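Local coordinates for protein phenylalanine--tRNA ligase beta subunit (Pyrococcus horikoshii, PDB 2CXI) that forms, as the beta subunit with the alpha subunit, the tetrameric enzyme that attaches L-phenylalanine to tRNA(Phe) at the expense of ATP, at residues A[91-96]-A[264-269]. Numbering follows the deposited sequence.
Sequences VYVDEK and VRVVYK
V93 lies against one face of the Y268 ring, a CH-pi contact with CB 3.8 Å from the ring centroid and 13° off its normal. CG1 of V93, anti to the backbone N (chi1 -179°), reaches CE2 of Y268, while CG2, also near the ring, meets CG1 of V266 at 3.6 Å. The ring's OH hydrogen-bonds the carbonyl of G104; an alanine in place of Y268 would probably uncover V93 and leave that carbonyl without its mate. The backbones pair in parallel by hydrogen bonds: V91 N donates to R265 O, V267 N to V91 O (2.9 Å) and V93 N to V267 O. Past this ladder a water bridges V93 O and K269 N, and E95 OE1 packs on K269 CG, the salt bridge from E95 OE2 to K269 NZ being weak at 3.5 Å. V91 CG2 touches V264 CG2 at 3.8 Å, and both valines rest on Y106. On the other face V267 CB packs 3.7 Å from CD1 of Y92, whose hydroxyl shares a water with R265 NH2 and bonds S18 of the second subunit; R265 also pairs with E272. This is a parallel strand pair in the beta subunit's N-terminal part; strand 260-267 lies in the B3/4 domain, probably an editing module.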
ATOM      1  N   VAL A  91      12.191   3.502   6.763  1.00 15.08           N
ATOM      2  CA  VAL A  91      13.094   2.404   7.146  1.00 15.04           C
ATOM      3  C   VAL A  91      12.652   1.871   8.509  1.00 15.03           C
ATOM      4  O   VAL A  91      12.430   2.640   9.412  1.00 15.97           O
ATOM      5  CB  VAL A  91      14.587   2.863   7.223  1.00 15.25           C
ATOM      6  CG1 VAL A  91      15.537   1.693   7.620  1.00 15.87           C
ATOM      7  CG2 VAL A  91      14.975   3.525   5.917  1.00 14.01           C
ATOM      8  N   TYR A  92      12.550   0.550   8.632  1.00 16.03           N
ATOM      9  CA  TYR A  92      12.207  -0.081   9.911  1.00 16.07           C
ATOM     10  C   TYR A  92      13.439  -0.612  10.595  1.00 17.20           C
ATOM     11  O   TYR A  92      14.220  -1.342   9.975  1.00 16.99           O
ATOM     12  CB  TYR A  92      11.216  -1.217   9.674  1.00 16.78           C
ATOM     13  CG  TYR A  92       9.943  -0.703   9.056  1.00 16.87           C
ATOM     14  CD1 TYR A  92       8.926  -0.167   9.874  1.00 18.15           C
ATOM     15  CD2 TYR A  92       9.747  -0.724   7.656  1.00 17.26           C
ATOM     16  CE1 TYR A  92       7.748   0.319   9.307  1.00 18.02           C
ATOM     17  CE2 TYR A  92       8.552  -0.248   7.087  1.00 16.44           C
ATOM     18  CZ  TYR A  92       7.554   0.246   7.933  1.00 16.75           C
ATOM     19  OH  TYR A  92       6.379   0.759   7.410  1.00 18.20           O
ATOM     20  N   VAL A  93      13.628  -0.211  11.853  1.00 17.15           N
ATOM     21  CA  VAL A  93      14.697  -0.779  12.699  1.00 17.23           C
ATOM     22  C   VAL A  93      14.187  -1.812  13.712  1.00 18.06           C
ATOM     23  O   VAL A  93      13.408  -1.482  14.625  1.00 18.69           O
ATOM     24  CB  VAL A  93      15.519   0.348  13.405  1.00 17.34           C
ATOM     25  CG1 VAL A  93      16.650  -0.253  14.267  1.00 17.23           C
ATOM     26  CG2 VAL A  93      16.058   1.288  12.359  1.00 16.86           C
ATOM     27  N   ASP A  94      14.636  -3.053  13.523  1.00 18.39           N
ATOM     28  CA  ASP A  94      14.243  -4.202  14.342  1.00 20.08           C
ATOM     29  C   ASP A  94      14.656  -4.083  15.814  1.00 21.06           C
ATOM     30  O   ASP A  94      15.849  -3.882  16.140  1.00 20.15           O
ATOM     31  CB  ASP A  94      14.907  -5.434  13.744  1.00 18.41           C
ATOM     32  CG  ASP A  94      14.335  -6.725  14.249  1.00 19.79           C
ATOM     33  OD1 ASP A  94      13.500  -6.746  15.195  1.00 16.57           O
ATOM     34  OD2 ASP A  94      14.693  -7.784  13.737  1.00 19.25           O
ATOM     35  N   GLU A  95      13.681  -4.204  16.721  1.00 21.95           N
ATOM     36  CA  GLU A  95      13.984  -4.160  18.154  1.00 23.56           C
ATOM     37  C   GLU A  95      14.884  -5.291  18.570  1.00 21.63           C
ATOM     38  O   GLU A  95      15.610  -5.182  19.554  1.00 21.70           O
ATOM     39  CB  GLU A  95      12.711  -4.160  19.016  1.00 24.11           C
ATOM     40  CG  GLU A  95      11.872  -5.426  18.941  1.00 27.86           C
ATOM     41  CD  GLU A  95      10.664  -5.364  19.886  1.00 30.08           C
ATOM     42  OE1 GLU A  95      10.649  -4.490  20.806  1.00 38.10           O
ATOM     43  OE2 GLU A  95       9.726  -6.179  19.696  1.00 38.53           O
ATOM     44  N   LYS A  96      14.883  -6.364  17.796  1.00 21.47           N
ATOM     45  CA  LYS A  96      15.718  -7.526  18.093  1.00 21.97           C
ATOM     46  C   LYS A  96      17.202  -7.225  17.898  1.00 20.83           C
ATOM     47  O   LYS A  96      18.064  -8.016  18.306  1.00 20.63           O
ATOM     48  CB  LYS A  96      15.326  -8.719  17.242  1.00 22.39           C
ATOM     49  CG  LYS A  96      13.897  -9.233  17.509  1.00 27.32           C
ATOM     50  CD  LYS A  96      13.814 -10.693  17.038  1.00 35.48           C
ATOM     51  CE  LYS A  96      12.360 -11.087  16.698  1.00 40.42           C
ATOM     52  NZ  LYS A  96      11.370 -10.039  17.164  1.00 42.59           N
ATOM     53  N   VAL A 264      14.196  10.702   5.846  1.00 17.94           N
ATOM     54  CA  VAL A 264      13.443   9.467   5.817  1.00 19.01           C
ATOM     55  C   VAL A 264      12.830   9.271   7.215  1.00 19.23           C
ATOM     56  O   VAL A 264      13.320   9.848   8.216  1.00 18.92           O
ATOM     57  CB  VAL A 264      14.246   8.215   5.269  1.00 20.91           C
ATOM     58  CG1 VAL A 264      15.400   8.582   4.297  1.00 20.00           C
ATOM     59  CG2 VAL A 264      14.692   7.290   6.325  1.00 21.35           C
ATOM     60  N   ARG A 265      11.725   8.521   7.251  1.00 16.87           N
ATOM     61  CA  ARG A 265      11.020   8.163   8.493  1.00 18.82           C
ATOM     62  C   ARG A 265      11.614   6.866   9.009  1.00 16.57           C
ATOM     63  O   ARG A 265      11.621   5.858   8.308  1.00 15.78           O
ATOM     64  CB  ARG A 265       9.515   7.987   8.158  1.00 19.16           C
ATOM     65  CG  ARG A 265       8.601   7.731   9.318  1.00 23.04           C
ATOM     66  CD  ARG A 265       7.085   7.827   8.913  1.00 23.40           C
ATOM     67  NE  ARG A 265       6.711   6.578   8.330  1.00 33.14           N
ATOM     68  CZ  ARG A 265       6.018   5.611   8.925  1.00 33.14           C
ATOM     69  NH1 ARG A 265       5.505   5.736  10.145  1.00 33.09           N
ATOM     70  NH2 ARG A 265       5.816   4.507   8.241  1.00 31.54           N
ATOM     71  N   VAL A 266      12.145   6.884  10.227  1.00 16.49           N
ATOM     72  CA  VAL A 266      12.811   5.725  10.734  1.00 15.47           C
ATOM     73  C   VAL A 266      11.981   5.225  11.920  1.00 16.66           C
ATOM     74  O   VAL A 266      11.884   5.919  12.937  1.00 17.48           O
ATOM     75  CB  VAL A 266      14.252   5.986  11.193  1.00 15.23           C
ATOM     76  CG1 VAL A 266      14.974   4.647  11.497  1.00 12.28           C
ATOM     77  CG2 VAL A 266      15.044   6.817  10.142  1.00 15.17           C
ATOM     78  N   VAL A 267      11.452   4.020  11.767  1.00 16.43           N
ATOM     79  CA  VAL A 267      10.478   3.410  12.697  1.00 16.69           C
ATOM     80  C   VAL A 267      11.132   2.350  13.587  1.00 15.89           C
ATOM     81  O   VAL A 267      11.618   1.267  13.138  1.00 17.19           O
ATOM     82  CB  VAL A 267       9.208   2.890  11.917  1.00 16.12           C
ATOM     83  CG1 VAL A 267       8.077   2.384  12.905  1.00 19.26           C
ATOM     84  CG2 VAL A 267       8.655   3.960  11.062  1.00 13.36           C
ATOM     85  N   TYR A 268      11.172   2.673  14.866  1.00 15.74           N
ATOM     86  CA  TYR A 268      11.606   1.759  15.891  1.00 17.70           C
ATOM     87  C   TYR A 268      10.360   1.190  16.584  1.00 19.06           C
ATOM     88  O   TYR A 268       9.269   1.642  16.321  1.00 18.30           O
ATOM     89  CB  TYR A 268      12.477   2.502  16.902  1.00 18.26           C
ATOM     90  CG  TYR A 268      13.878   2.867  16.408  1.00 18.59           C
ATOM     91  CD1 TYR A 268      14.064   3.899  15.478  1.00 18.01           C
ATOM     92  CD2 TYR A 268      15.005   2.158  16.862  1.00 21.13           C
ATOM     93  CE1 TYR A 268      15.380   4.258  15.031  1.00 16.54           C
ATOM     94  CE2 TYR A 268      16.310   2.487  16.402  1.00 16.59           C
ATOM     95  CZ  TYR A 268      16.468   3.526  15.502  1.00 16.32           C
ATOM     96  OH  TYR A 268      17.736   3.858  15.092  1.00 15.78           O
ATOM     97  N   LYS A 269      10.511   0.198  17.445  1.00 21.33           N
ATOM     98  CA  LYS A 269       9.341  -0.365  18.123  1.00 24.57           C
ATOM     99  C   LYS A 269       8.597   0.707  18.927  1.00 25.82           C
ATOM    100  O   LYS A 269       7.395   0.847  18.750  1.00 26.04           O
ATOM    101  CB  LYS A 269       9.691  -1.584  18.988  1.00 25.70           C
ATOM    102  CG  LYS A 269       8.491  -2.244  19.689  1.00 28.55           C
ATOM    103  CD  LYS A 269       7.481  -2.813  18.667  1.00 34.70           C
ATOM    104  CE  LYS A 269       6.268  -3.464  19.355  1.00 36.28           C
ATOM    105  NZ  LYS A 269       6.707  -4.596  20.249  1.00 40.79           N
TER
HETATM  106  O   HOH W   1       4.755   2.099   9.112  1.00 20.21           O
HETATM  107  O   HOH W   2      13.087  -0.909  17.307  1.00 20.60           O